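Local coordinates for glycosyl hydrolase family 88 (Pedobacter heparinus, PDB 3WIW), which removes unsaturated glucuronic acid residues from heparin-derived oligosaccharides, as an unsaturated glucuronyl hydrolase with specificity for heparin, at residues A[44-47]-A[48-52]; A[183-186]-A[187-191]; A[303-306]-A[307-310]; A[332-335]-A[336-340]; A[377-380]-A[381-385]. All blocks are in the same frame, centred on the assembly; numbering follows the deposited sequence. Where two conformers were deposited one is given.

Contact 1. Residues A[44-47]-A[48-52]; sequences TRAA and QTYTP
Ala-46 O is gripped by two backbone N-H groups at the C-terminal end of helix 30-49, those of Thr-49 and Tyr-50. Tyr-50 N reaches it over 2.9 Å in a nearly straight bond (172° at the hydrogen), whereas Thr-49 N, 3.0 Å from Ala-46 O, comes in from above the carbonyl plane. Arg-45 O receives the Thr-49 hydroxyl: OG1 lies 2.8 Å from Arg-45 O, and the amide N-H groups of Thr-49 and Gln-48 add weak bonds to the same oxygen. Thr-49 owes this to its first torsion (chi1 -61°), which sets OG1 beside its own backbone N. In one of its two conformers Gln-48 runs alongside Thr-44, pointing the same way, with NE2 3.6 Å from Thr-44 CG2. In that conformer a water bridges Gln-48 OE1 and Arg-45 NE, donating to OE1 and accepting from NE in the guanidinium plane. On the buried side, Ala-46 CB meets the edge of the Tyr-50 ring in its plane, 3.9 Å from CD2, while the Tyr-50 hydroxyl bonds to Gln-353 O. A second water, 2.6 Å from Tyr-50 O, also donates weakly to Ala-47 O. Tyr-50 is the first residue to leave helical geometry, and the mixture of i+3 and i+4 bonds marks the C-terminal turn, where a helix of this alpha6/alpha6-barrel ends.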
loop_
_atom_site.group_PDB
_atom_site.type_symbol
_atom_site.label_atom_id
_atom_site.label_comp_id
_atom_site.label_asym_id
_atom_site.label_seq_id
_atom_site.Cartn_x
_atom_site.Cartn_y
_atom_site.Cartn_z
ATOM N N THR A 44 -5.027 -16.108 -12.222
ATOM C CA THR A 44 -5.977 -16.760 -13.113
ATOM C C THR A 44 -6.920 -17.659 -12.314
ATOM O O THR A 44 -8.147 -17.597 -12.474
ATOM C CB THR A 44 -5.251 -17.578 -14.190
ATOM O OG1 THR A 44 -4.425 -16.702 -14.959
ATOM C CG2 THR A 44 -6.230 -18.315 -15.108
ATOM N N ARG A 45 -6.353 -18.465 -11.424
ATOM C CA ARG A 45 -7.156 -19.357 -10.603
ATOM C C ARG A 45 -8.008 -18.571 -9.599
ATOM O O ARG A 45 -9.168 -18.919 -9.365
ATOM C CB ARG A 45 -6.251 -20.333 -9.846
ATOM C CG ARG A 45 -5.409 -21.267 -10.712
ATOM C CD ARG A 45 -6.234 -22.284 -11.458
ATOM N NE ARG A 45 -7.119 -23.117 -10.632
ATOM C CZ ARG A 45 -6.770 -24.218 -9.960
ATOM N NH1 ARG A 45 -5.515 -24.659 -9.931
ATOM N NH2 ARG A 45 -7.698 -24.887 -9.286
ATOM N N ALA A 46 -7.435 -17.539 -8.976
ATOM C CA ALA A 46 -8.196 -16.719 -8.032
ATOM C C ALA A 46 -9.436 -16.109 -8.694
ATOM O O ALA A 46 -10.543 -16.154 -8.139
ATOM C CB ALA A 46 -7.319 -15.631 -7.454
ATOM N N ALA A 47 -9.257 -15.538 -9.881
ATOM C CA ALA A 47 -10.373 -14.859 -10.552
ATOM C C ALA A 47 -11.463 -15.848 -11.004
ATOM O O ALA A 47 -12.618 -15.477 -11.141
ATOM C CB ALA A 47 -9.858 -14.033 -11.714
ATOM N N GLN A 48 -11.080 -17.106 -11.240
ATOM C CA GLN A 48 -12.007 -18.188 -11.582
ATOM C C GLN A 48 -12.767 -18.669 -10.349
ATOM O O GLN A 48 -13.881 -19.176 -10.450
ATOM C CB GLN A 48 -11.234 -19.373 -12.174
ATOM C CG GLN A 48 -10.702 -19.124 -13.588
ATOM C CD GLN A 48 -9.658 -20.132 -14.041
ATOM O OE1 GLN A 48 -9.146 -20.940 -13.253
ATOM N NE2 GLN A 48 -9.324 -20.076 -15.320
ATOM N N THR A 49 -12.150 -18.518 -9.185
ATOM C CA THR A 49 -12.670 -19.106 -7.954
ATOM C C THR A 49 -13.530 -18.141 -7.114
ATOM O O THR A 49 -14.633 -18.500 -6.664
ATOM C CB THR A 49 -11.490 -19.640 -7.114
ATOM O OG1 THR A 49 -10.807 -20.655 -7.858
ATOM C CG2 THR A 49 -11.961 -20.244 -5.816
ATOM N N TYR A 50 -13.018 -16.936 -6.865
ATOM C CA TYR A 50 -13.729 -15.940 -6.073
ATOM C C TYR A 50 -14.794 -15.217 -6.893
ATOM O O TYR A 50 -14.805 -15.283 -8.134
ATOM C CB TYR A 50 -12.722 -14.958 -5.413
ATOM C CG TYR A 50 -11.691 -15.720 -4.615
ATOM C CD1 TYR A 50 -12.072 -16.443 -3.498
ATOM C CD2 TYR A 50 -10.355 -15.774 -5.010
ATOM C CE1 TYR A 50 -11.167 -17.198 -2.787
ATOM C CE2 TYR A 50 -9.419 -16.547 -4.297
ATOM C CZ TYR A 50 -9.847 -17.253 -3.188
ATOM O OH TYR A 50 -8.963 -18.035 -2.478
ATOM N N THR A 51 -15.702 -14.554 -6.193
ATOM C CA THR A 51 -16.830 -13.866 -6.814
ATOM C C THR A 51 -16.631 -12.351 -6.720
ATOM O O THR A 51 -16.349 -11.818 -5.638
ATOM C CB THR A 51 -18.117 -14.233 -6.075
ATOM O OG1 THR A 51 -18.279 -15.661 -6.068
ATOM C CG2 THR A 51 -19.318 -13.601 -6.763
ATOM N N PRO A 52 -16.804 -11.641 -7.853
ATOM C CA PRO A 52 -16.684 -10.177 -7.808
ATOM C C PRO A 52 -17.582 -9.587 -6.720
ATOM O O PRO A 52 -18.741 -9.998 -6.553
ATOM C CB PRO A 52 -17.119 -9.738 -9.217
ATOM C CG PRO A 52 -16.707 -10.920 -10.072
ATOM C CD PRO A 52 -16.999 -12.149 -9.230
HETATM O O HOH W 1 -9.671 -22.292 -10.772
HETATM O O HOH W 2 -15.854 -15.702 -10.504
#

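Contact 2. Residues A[183-186]-A[187-191]; sequences YWAG and KEFNK
The last i+4 bonds of helix 175-188 are sound at Glu-188 and Phe-189, that of Lys-187 being weak: Glu-188 N donates to Trp-184 O in the carbonyl plane, and Phe-189 N to Ala-185 O, each over 2.9 Å. The chain then turns at Asn-190, whose phi of 58° is left-handed, and Lys-191 N comes back to a lone pair of Gly-186 O at 2.8 Å. With the weak bond from Asn-190 N to Lys-187 O nested inside it, this is a Schellman motif. Outside the turn, three side chains pack in sequence. Trp-184 has CG anti to the backbone N (chi1 169°), which swings the indole along the helix beside Glu-188. The aliphatic part of Glu-188 then serves two rings: CB stands over the face of the Trp-184 six-membered ring, 4.1 Å from its centroid, in a CH-pi contact, and CG lies 3.7 Å above the plane of the Phe-189 ring, over its centre. Phe-189 in turn points an edge at the Trp-184 face, an offset edge-to-face pair with planes at 89° and CE2 3.7 Å from Trp-184 CZ3. Ala-185 CB meets Phe-189 at the ring edge, and Leu-138 and Leu-141 of helix 138-150 add to the apolar surroundings. Across this turn the Glu-188 side chain thus acts through its methylene groups, while the polar grip on the helix end comes from backbone amides.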
loop_
_atom_site.group_PDB
_atom_site.type_symbol
_atom_site.label_atom_id
_atom_site.label_comp_id
_atom_site.label_asym_id
_atom_site.label_seq_id
_atom_site.Cartn_x
_atom_site.Cartn_y
_atom_site.Cartn_z
ATOM N N TYR A 183 -4.158 13.537 -5.345
ATOM C CA TYR A 183 -3.249 14.217 -6.274
ATOM C C TYR A 183 -3.698 13.994 -7.715
ATOM O O TYR A 183 -3.775 14.932 -8.522
ATOM C CB TYR A 183 -1.820 13.719 -6.134
ATOM C CG TYR A 183 -1.099 14.038 -4.838
ATOM C CD1 TYR A 183 -1.009 15.338 -4.341
ATOM C CD2 TYR A 183 -0.428 13.026 -4.142
ATOM C CE1 TYR A 183 -0.309 15.596 -3.171
ATOM C CE2 TYR A 183 0.264 13.286 -2.973
ATOM C CZ TYR A 183 0.329 14.569 -2.498
ATOM O OH TYR A 183 1.034 14.833 -1.345
ATOM N N TRP A 184 -4.029 12.750 -8.036
ATOM C CA TRP A 184 -4.471 12.387 -9.374
ATOM C C TRP A 184 -5.783 13.091 -9.707
ATOM O O TRP A 184 -5.922 13.697 -10.764
ATOM C CB TRP A 184 -4.641 10.858 -9.498
ATOM C CG TRP A 184 -5.338 10.492 -10.768
ATOM C CD1 TRP A 184 -4.774 10.361 -12.007
ATOM C CD2 TRP A 184 -6.756 10.294 -10.942
ATOM N NE1 TRP A 184 -5.759 10.073 -12.931
ATOM C CE2 TRP A 184 -6.978 10.025 -12.304
ATOM C CE3 TRP A 184 -7.848 10.281 -10.063
ATOM C CZ2 TRP A 184 -8.259 9.755 -12.821
ATOM C CZ3 TRP A 184 -9.129 10.021 -10.573
ATOM C CH2 TRP A 184 -9.319 9.768 -11.941
ATOM N N ALA A 185 -6.750 13.024 -8.798
ATOM C CA ALA A 185 -8.087 13.561 -9.066
ATOM C C ALA A 185 -8.085 15.088 -9.172
ATOM O O ALA A 185 -8.801 15.664 -9.994
ATOM C CB ALA A 185 -9.046 13.109 -7.978
ATOM N N GLY A 186 -7.282 15.756 -8.347
ATOM C CA GLY A 186 -7.164 17.196 -8.401
ATOM C C GLY A 186 -6.743 17.660 -9.779
ATOM O O GLY A 186 -7.268 18.649 -10.293
ATOM N N LYS A 187 -5.824 16.929 -10.399
ATOM C CA LYS A 187 -5.383 17.253 -11.751
ATOM C C LYS A 187 -6.409 16.842 -12.813
ATOM O O LYS A 187 -6.711 17.628 -13.716
ATOM C CB LYS A 187 -4.013 16.633 -12.039
ATOM C CG LYS A 187 -2.889 17.150 -11.159
ATOM C CD LYS A 187 -2.595 18.629 -11.377
ATOM C CE LYS A 187 -1.296 19.003 -10.643
ATOM N NZ LYS A 187 -1.439 20.211 -9.776
ATOM N N GLU A 188 -6.943 15.628 -12.706
ATOM C CA GLU A 188 -7.860 15.078 -13.705
ATOM C C GLU A 188 -9.129 15.925 -13.820
ATOM O O GLU A 188 -9.635 16.146 -14.921
ATOM C CB GLU A 188 -8.216 13.621 -13.346
ATOM C CG GLU A 188 -9.351 13.002 -14.173
ATOM C CD GLU A 188 -9.025 12.884 -15.658
ATOM O OE1 GLU A 188 -9.971 12.839 -16.471
ATOM O OE2 GLU A 188 -7.826 12.818 -16.009
ATOM N N PHE A 189 -9.646 16.380 -12.683
ATOM C CA PHE A 189 -10.931 17.081 -12.628
ATOM C C PHE A 189 -10.814 18.587 -12.434
ATOM O O PHE A 189 -11.830 19.272 -12.197
ATOM C CB PHE A 189 -11.831 16.450 -11.550
ATOM C CG PHE A 189 -12.088 14.985 -11.783
ATOM C CD1 PHE A 189 -12.892 14.575 -12.841
ATOM C CD2 PHE A 189 -11.486 14.019 -10.986
ATOM C CE1 PHE A 189 -13.112 13.231 -13.085
ATOM C CE2 PHE A 189 -11.707 12.661 -11.222
ATOM C CZ PHE A 189 -12.520 12.270 -12.286
ATOM N N ASN A 190 -9.593 19.106 -12.531
ATOM C CA ASN A 190 -9.381 20.550 -12.418
ATOM C C ASN A 190 -9.909 21.081 -11.083
ATOM O O ASN A 190 -10.691 22.044 -11.027
ATOM C CB ASN A 190 -9.999 21.282 -13.615
ATOM C CG ASN A 190 -9.365 20.871 -14.928
ATOM O OD1 ASN A 190 -8.144 20.796 -15.039
ATOM N ND2 ASN A 190 -10.193 20.570 -15.920
ATOM N N LYS A 191 -9.461 20.425 -10.015
ATOM C CA LYS A 191 -9.878 20.742 -8.653
ATOM C C LYS A 191 -8.619 20.991 -7.837
ATOM O O LYS A 191 -8.175 20.111 -7.094
ATOM C CB LYS A 191 -10.633 19.552 -8.056
ATOM C CG LYS A 191 -12.026 19.351 -8.619
ATOM C CD LYS A 191 -12.933 20.443 -8.117
ATOM C CE LYS A 191 -14.373 20.007 -8.093
ATOM N NZ LYS A 191 -15.194 21.188 -7.775
#

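Contact 3. Residues A[303-306]-A[307-310]; sequences PRDA and SAAA
Asp-305 and Ser-307 face each other across the start of helix 306-322, where Asp-305 is the N-cap. The Asp-305 side chain has CG anti to the backbone N (chi1 -179°), which turns the carboxylate forward over the first turn instead of back along the incoming loop. Ser-307 answers with its hydroxyl between its own N and carbonyl carbon (chi1 71°), which places OG next to Asp-305 OD1. Ser-307 OG donates to Asp-305 OD1 at 2.8 Å, meeting the syn side of that oxygen but 28° out of the carboxylate plane. The same oxygen also takes the amide of Ser-307 in a weak capping bond, with Ser-307 N and Asp-305 OD1 3.3 Å apart, and this closes an Asx turn. The other carboxylate oxygen, Asp-305 OD2, lies 3.6 Å from Ala-308 CB. This buried cap also touches the predicted substrate site. Arg-246, predicted to bind substrate, makes a salt bridge through NH1 with Asp-305 OD2 and a hydrogen bond from the same nitrogen to Ser-307 OG, so the N-cap probably helps to position that guanidinium. Val-361 N is a further partner of Asp-305 OD1. After the cap, the regular helix bonds begin, with Ala-310 N donating to Ala-306 O over 2.9 Å. The first helical bond runs from Ala-309 N to Asp-305 O, in the carbonyl plane at 3.3 Å.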
loop_
_atom_site.group_PDB
_atom_site.type_symbol
_atom_site.label_atom_id
_atom_site.label_comp_id
_atom_site.label_asym_id
_atom_site.label_seq_id
_atom_site.Cartn_x
_atom_site.Cartn_y
_atom_site.Cartn_z
ATOM N N PRO A 303 7.582 -12.748 14.304
ATOM C CA PRO A 303 6.981 -12.873 12.964
ATOM C C PRO A 303 7.407 -11.747 12.025
ATOM O O PRO A 303 7.457 -10.566 12.418
ATOM C CB PRO A 303 5.481 -12.780 13.245
ATOM C CG PRO A 303 5.354 -13.285 14.645
ATOM C CD PRO A 303 6.574 -12.795 15.370
ATOM N N ARG A 304 7.720 -12.116 10.782
ATOM C CA ARG A 304 8.023 -11.138 9.721
ATOM C C ARG A 304 6.747 -10.619 9.076
ATOM O O ARG A 304 5.685 -11.247 9.174
ATOM C CB ARG A 304 8.865 -11.798 8.624
ATOM C CG ARG A 304 10.095 -12.498 9.166
ATOM C CD ARG A 304 10.987 -11.552 9.994
ATOM N NE ARG A 304 12.275 -12.194 10.216
ATOM C CZ ARG A 304 13.248 -12.273 9.299
ATOM N NH1 ARG A 304 14.359 -12.980 9.547
ATOM N NH2 ARG A 304 13.102 -11.685 8.118
ATOM N N ASP A 305 6.849 -9.489 8.399
ATOM C CA ASP A 305 5.680 -8.961 7.708
ATOM C C ASP A 305 6.036 -8.697 6.251
ATOM O O ASP A 305 6.586 -7.615 5.891
ATOM C CB ASP A 305 5.185 -7.681 8.400
ATOM C CG ASP A 305 3.945 -7.106 7.743
ATOM O OD1 ASP A 305 3.246 -7.864 7.006
ATOM O OD2 ASP A 305 3.650 -5.903 7.959
ATOM N N ALA A 306 5.697 -9.668 5.405
ATOM C CA ALA A 306 5.986 -9.555 3.982
ATOM C C ALA A 306 5.331 -8.312 3.368
ATOM O O ALA A 306 5.905 -7.715 2.462
ATOM C CB ALA A 306 5.549 -10.798 3.230
ATOM N N SER A 307 4.140 -7.910 3.833
ATOM C CA SER A 307 3.454 -6.761 3.240
ATOM C C SER A 307 4.306 -5.505 3.400
ATOM O O SER A 307 4.439 -4.712 2.461
ATOM C CB SER A 307 2.057 -6.588 3.845
ATOM O OG SER A 307 2.092 -6.131 5.183
ATOM N N ALA A 308 4.912 -5.321 4.574
ATOM C CA ALA A 308 5.806 -4.183 4.788
ATOM C C ALA A 308 6.986 -4.243 3.814
ATOM O O ALA A 308 7.399 -3.207 3.266
ATOM C CB ALA A 308 6.292 -4.131 6.233
ATOM N N ALA A 309 7.583 -5.433 3.650
ATOM C CA ALA A 309 8.699 -5.602 2.709
ATOM C C ALA A 309 8.277 -5.200 1.301
ATOM O O ALA A 309 9.045 -4.535 0.608
ATOM C CB ALA A 309 9.197 -7.023 2.700
ATOM N N ALA A 310 7.089 -5.627 0.858
ATOM C CA ALA A 310 6.659 -5.348 -0.511
ATOM C C ALA A 310 6.460 -3.840 -0.724
ATOM O O ALA A 310 6.850 -3.302 -1.775
ATOM C CB ALA A 310 5.393 -6.113 -0.827
#

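Contact 4. Residues A[332-335]-A[336-340]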
loop_
_atom_site.group_PDB
_atom_site.type_symbol
_atom_site.label_atom_id
_atom_site.label_comp_id
_atom_site.label_asym_id
_atom_site.label_seq_id
_atom_site.Cartn_x
_atom_site.Cartn_y
_atom_site.Cartn_z
ATOM N N PHE A 332 18.741 -2.482 -2.578
ATOM C CA PHE A 332 18.026 -2.938 -1.389
ATOM C C PHE A 332 16.671 -3.507 -1.806
ATOM O O PHE A 332 16.273 -4.579 -1.345
ATOM C CB PHE A 332 17.911 -1.788 -0.392
ATOM C CG PHE A 332 17.559 -2.210 1.006
ATOM C CD1 PHE A 332 16.235 -2.474 1.360
ATOM C CD2 PHE A 332 18.545 -2.309 1.982
ATOM C CE1 PHE A 332 15.903 -2.866 2.673
ATOM C CE2 PHE A 332 18.219 -2.668 3.286
ATOM C CZ PHE A 332 16.897 -2.962 3.638
ATOM N N ALA A 333 15.971 -2.810 -2.704
ATOM C CA ALA A 333 14.688 -3.298 -3.214
ATOM C C ALA A 333 14.855 -4.623 -3.953
ATOM O O ALA A 333 14.055 -5.536 -3.784
ATOM C CB ALA A 333 14.039 -2.273 -4.134
ATOM N N GLU A 334 15.878 -4.718 -4.796
ATOM C CA GLU A 334 16.154 -5.951 -5.516
ATOM C C GLU A 334 16.356 -7.124 -4.555
ATOM O O GLU A 334 15.842 -8.231 -4.782
ATOM C CB GLU A 334 17.380 -5.754 -6.401
ATOM C CG GLU A 334 17.763 -6.963 -7.222
ATOM C CD GLU A 334 18.959 -6.670 -8.105
ATOM O OE1 GLU A 334 18.781 -6.542 -9.331
ATOM O OE2 GLU A 334 20.083 -6.562 -7.569
ATOM N N ASP A 335 17.105 -6.888 -3.474
ATOM C CA ASP A 335 17.361 -7.941 -2.485
ATOM C C ASP A 335 16.047 -8.352 -1.817
ATOM O O ASP A 335 15.803 -9.543 -1.621
ATOM C CB ASP A 335 18.333 -7.454 -1.416
ATOM C CG ASP A 335 19.757 -7.312 -1.924
ATOM O OD1 ASP A 335 20.111 -7.934 -2.958
ATOM O OD2 ASP A 335 20.538 -6.577 -1.269
ATOM N N ILE A 336 15.183 -7.388 -1.470
ATOM C CA ILE A 336 13.896 -7.739 -0.896
ATOM C C ILE A 336 13.119 -8.593 -1.884
ATOM O O ILE A 336 12.533 -9.616 -1.506
ATOM C CB ILE A 336 13.039 -6.489 -0.601
ATOM C CG1 ILE A 336 13.635 -5.670 0.553
ATOM C CG2 ILE A 336 11.611 -6.901 -0.289
ATOM C CD1 ILE A 336 13.014 -4.260 0.662
ATOM N N LEU A 337 13.073 -8.173 -3.144
ATOM C CA LEU A 337 12.308 -8.922 -4.131
ATOM C C LEU A 337 12.825 -10.342 -4.346
ATOM O O LEU A 337 12.027 -11.269 -4.545
ATOM C CB LEU A 337 12.214 -8.163 -5.458
ATOM C CG LEU A 337 11.407 -6.869 -5.419
ATOM C CD1 LEU A 337 11.453 -6.249 -6.806
ATOM C CD2 LEU A 337 9.980 -7.151 -4.971
ATOM N N LYS A 338 14.142 -10.523 -4.294
ATOM C CA LYS A 338 14.677 -11.867 -4.406
ATOM C C LYS A 338 14.220 -12.736 -3.235
ATOM O O LYS A 338 13.883 -13.900 -3.434
ATOM C CB LYS A 338 16.187 -11.829 -4.536
ATOM C CG LYS A 338 16.616 -11.392 -5.921
ATOM C CD LYS A 338 18.114 -11.146 -6.015
ATOM C CE LYS A 338 18.514 -10.886 -7.452
ATOM N NZ LYS A 338 19.972 -10.672 -7.599
ATOM N N THR A 339 14.188 -12.189 -2.020
ATOM C CA THR A 339 13.675 -12.936 -0.868
ATOM C C THR A 339 12.176 -13.236 -0.989
ATOM O O THR A 339 11.731 -14.373 -0.749
ATOM C CB THR A 339 13.974 -12.206 0.465
ATOM O OG1 THR A 339 15.391 -12.054 0.625
ATOM C CG2 THR A 339 13.433 -13.002 1.658
ATOM N N LEU A 340 11.393 -12.225 -1.356
ATOM C CA LEU A 340 9.957 -12.414 -1.517
ATOM C C LEU A 340 9.615 -13.416 -2.609
ATOM O O LEU A 340 8.565 -14.051 -2.548
ATOM C CB LEU A 340 9.245 -11.084 -1.786
ATOM C CG LEU A 340 9.183 -10.140 -0.587
ATOM C CD1 LEU A 340 8.427 -8.909 -1.045
ATOM C CD2 LEU A 340 8.464 -10.747 0.630
HETATM O O HOH W 3 20.500 -8.283 -5.517
HETATM O O HOH W 4 18.062 -11.083 -0.880
#
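Phe-332 and Ile-336 meet through one methyl: Ile-336 CD1 lies 3.7 Å from Phe-332 CD1, approaching the ring obliquely. The ring arrives there because CG is anti to the backbone N (chi1 -163°), which carries it along the helix toward the next turn. On roughly the other side of the helix, Glu-334 and Lys-338 run side by side, both chains extended, so that Glu-334 CG and Lys-338 CE are 4.0 Å apart. Their charged ends do not form a salt bridge; a water joins them instead, donating to Glu-334 OE2 at 2.7 Å and accepting more distantly from Lys-338 NZ. The same water donates to Asp-335 OD1 at 2.6 Å, and three charged side chains thus share one solvent molecule. Phe-332/Ile-336 and Glu-334/Lys-338 are i, i+4 pairs on helix 327-340 of the alpha6/alpha6-barrel, and Asp-335 and Lys-338 are i, i+3; the backbone bonds run unbroken here, for example Leu-337 N to Ala-333 O at 2.9 Å. Asp-335 O, besides accepting the amide of Thr-339, takes a second water at 2.8 Å, which also lies near Thr-339 OG1. In the next shell, Glu-334 OE1 is held by the hydroxyl of Tyr-388 and Asp-335 OD2 by a salt bridge to Lys-331, while Thr-339 OG1 bonds to Asp-287 O. From helix 306-322, Leu-316 packs on Phe-332, and Ala-309 and Ile-312 on Ile-336.

Contact 5. Residues A[377-380]-A[381-385]; sequences ADYY and YLEAL
Tyr-379 and Glu-383 both carry CG anti to the backbone N (chi1 175° and -171°), whereas Tyr-380 has CG anti to its carbonyl carbon (chi1 -68°); these settings bring two phenol rings and one carboxylate to the same side of helix 375-392. Glu-383 is extended, and its two oxygens divide the work. Glu-383 OE2 lies in the plane of the Tyr-380 ring at its edge, 3.6 Å from CD1, with the carboxylate turned nearly perpendicular to that ring. Glu-383 OE1 instead approaches the Tyr-379 ring obliquely, 3.9 Å from CE2, and a water at 2.8 Å from OE1 links it to the Tyr-379 hydroxyl, which is 2.7 Å from the same water. Tyr-379 CD2 sits 3.4 Å above the plane of the Tyr-380 ring, over its centre. Regular i+4 backbone bonds cross the contact, such as Glu-383 N to Tyr-379 O at 2.9 Å. The buried carboxylate is further satisfied by Tyr-84 OH at OE1 and by Tyr-253 OH and Ser-314 OG at OE2. Tyr-380 lies close to Trp-250, predicted to bind substrate. Helix 375-392 here packs against helices 30-49 and 77-89 through Leu-382, 306-322 through Tyr-380 and Ala-384, and 327-340 through Tyr-381.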
loop_
_atom_site.group_PDB
_atom_site.type_symbol
_atom_site.label_atom_id
_atom_site.label_comp_id
_atom_site.label_asym_id
_atom_site.label_seq_id
_atom_site.Cartn_x
_atom_site.Cartn_y
_atom_site.Cartn_z
ATOM N N ALA A 377 -0.349 -7.314 0.301
ATOM C CA ALA A 377 1.036 -7.758 0.073
ATOM C C ALA A 377 1.204 -8.126 -1.394
ATOM O O ALA A 377 2.186 -7.740 -2.035
ATOM C CB ALA A 377 1.389 -8.919 0.949
ATOM N N ASP A 378 0.224 -8.830 -1.956
ATOM C CA ASP A 378 0.321 -9.239 -3.353
ATOM C C ASP A 378 0.288 -8.023 -4.292
ATOM O O ASP A 378 1.047 -7.991 -5.279
ATOM C CB ASP A 378 -0.815 -10.190 -3.743
ATOM C CG ASP A 378 -0.760 -11.533 -3.037
ATOM O OD1 ASP A 378 0.209 -11.828 -2.308
ATOM O OD2 ASP A 378 -1.687 -12.342 -3.257
ATOM N N TYR A 379 -0.564 -7.037 -3.994
ATOM C CA TYR A 379 -0.702 -5.863 -4.819
ATOM C C TYR A 379 0.623 -5.110 -4.887
ATOM O O TYR A 379 1.133 -4.819 -5.988
ATOM C CB TYR A 379 -1.792 -4.997 -4.210
ATOM C CG TYR A 379 -1.969 -3.676 -4.914
ATOM C CD1 TYR A 379 -2.796 -3.550 -6.050
ATOM C CD2 TYR A 379 -1.324 -2.514 -4.439
ATOM C CE1 TYR A 379 -2.977 -2.314 -6.673
ATOM C CE2 TYR A 379 -1.497 -1.275 -5.070
ATOM C CZ TYR A 379 -2.329 -1.189 -6.180
ATOM O OH TYR A 379 -2.546 0.002 -6.812
ATOM N N TYR A 380 1.215 -4.812 -3.727
ATOM C CA TYR A 380 2.464 -4.046 -3.725
ATOM C C TYR A 380 3.649 -4.860 -4.233
ATOM O O TYR A 380 4.571 -4.301 -4.821
ATOM C CB TYR A 380 2.740 -3.352 -2.369
ATOM C CG TYR A 380 1.722 -2.257 -2.129
ATOM C CD1 TYR A 380 1.740 -1.066 -2.874
ATOM C CD2 TYR A 380 0.681 -2.453 -1.222
ATOM C CE1 TYR A 380 0.771 -0.070 -2.695
ATOM C CE2 TYR A 380 -0.295 -1.473 -1.032
ATOM C CZ TYR A 380 -0.248 -0.284 -1.781
ATOM O OH TYR A 380 -1.233 0.637 -1.607
ATOM N N TYR A 381 3.603 -6.181 -4.069
ATOM C CA TYR A 381 4.622 -7.027 -4.658
ATOM C C TYR A 381 4.596 -6.977 -6.183
ATOM O O TYR A 381 5.631 -6.766 -6.821
ATOM C CB TYR A 381 4.440 -8.460 -4.165
ATOM C CG TYR A 381 5.330 -9.483 -4.823
ATOM C CD1 TYR A 381 6.711 -9.471 -4.624
ATOM C CD2 TYR A 381 4.788 -10.479 -5.614
ATOM C CE1 TYR A 381 7.544 -10.456 -5.209
ATOM C CE2 TYR A 381 5.591 -11.462 -6.199
ATOM C CZ TYR A 381 6.965 -11.439 -5.993
ATOM O OH TYR A 381 7.747 -12.409 -6.580
ATOM N N LEU A 382 3.416 -7.122 -6.791
ATOM C CA LEU A 382 3.374 -7.018 -8.249
ATOM C C LEU A 382 3.710 -5.598 -8.711
ATOM O O LEU A 382 4.352 -5.422 -9.761
ATOM C CB LEU A 382 2.043 -7.495 -8.843
ATOM C CG LEU A 382 1.740 -8.984 -8.657
ATOM C CD1 LEU A 382 0.617 -9.375 -9.591
ATOM C CD2 LEU A 382 2.970 -9.866 -8.910
ATOM N N GLU A 383 3.323 -4.580 -7.947
ATOM C CA GLU A 383 3.697 -3.210 -8.307
ATOM C C GLU A 383 5.215 -3.086 -8.341
ATOM O O GLU A 383 5.792 -2.520 -9.280
ATOM C CB GLU A 383 3.112 -2.239 -7.308
ATOM C CG GLU A 383 3.272 -0.793 -7.729
ATOM C CD GLU A 383 2.689 0.102 -6.683
ATOM O OE1 GLU A 383 1.509 0.465 -6.821
ATOM O OE2 GLU A 383 3.383 0.418 -5.687
ATOM N N ALA A 384 5.875 -3.672 -7.338
ATOM C CA ALA A 384 7.334 -3.648 -7.282
ATOM C C ALA A 384 7.974 -4.410 -8.457
ATOM O O ALA A 384 8.956 -3.944 -9.057
ATOM C CB ALA A 384 7.818 -4.196 -5.931
ATOM N N LEU A 385 7.415 -5.570 -8.803
ATOM C CA LEU A 385 7.910 -6.313 -9.959
ATOM C C LEU A 385 7.787 -5.481 -11.241
ATOM O O LEU A 385 8.693 -5.468 -12.070
ATOM C CB LEU A 385 7.163 -7.630 -10.160
ATOM C CG LEU A 385 7.296 -8.688 -9.066
ATOM C CD1 LEU A 385 6.779 -10.025 -9.551
ATOM C CD2 LEU A 385 8.730 -8.849 -8.593
HETATM O O HOH W 5 -0.737 1.914 -6.037
#

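How the contacts relate
Contacts 1 to 5 follow one another along the chain, each within a helix or at its start or end. Contacts 3, 4 and 5 form a touching group with centres about 12 Å apart: helices 306-322, 327-340 and 375-392 pack together, with Leu-340 on Ala-306, Ala-310 on Tyr-381 and Leu-337 on Ala-384. Contact 2, ending helix 175-188, lies across the chain's centre from contacts 3 and 4, about 32 and 34 Å away between centres. Contact 1, on helix 30-49, is nearest to contact 5, about 8 Å between nearest atoms. Contacts 3 and 5 lie close to Arg-246 and Trp-250, predicted to bind substrate; the other three lie away from the predicted site.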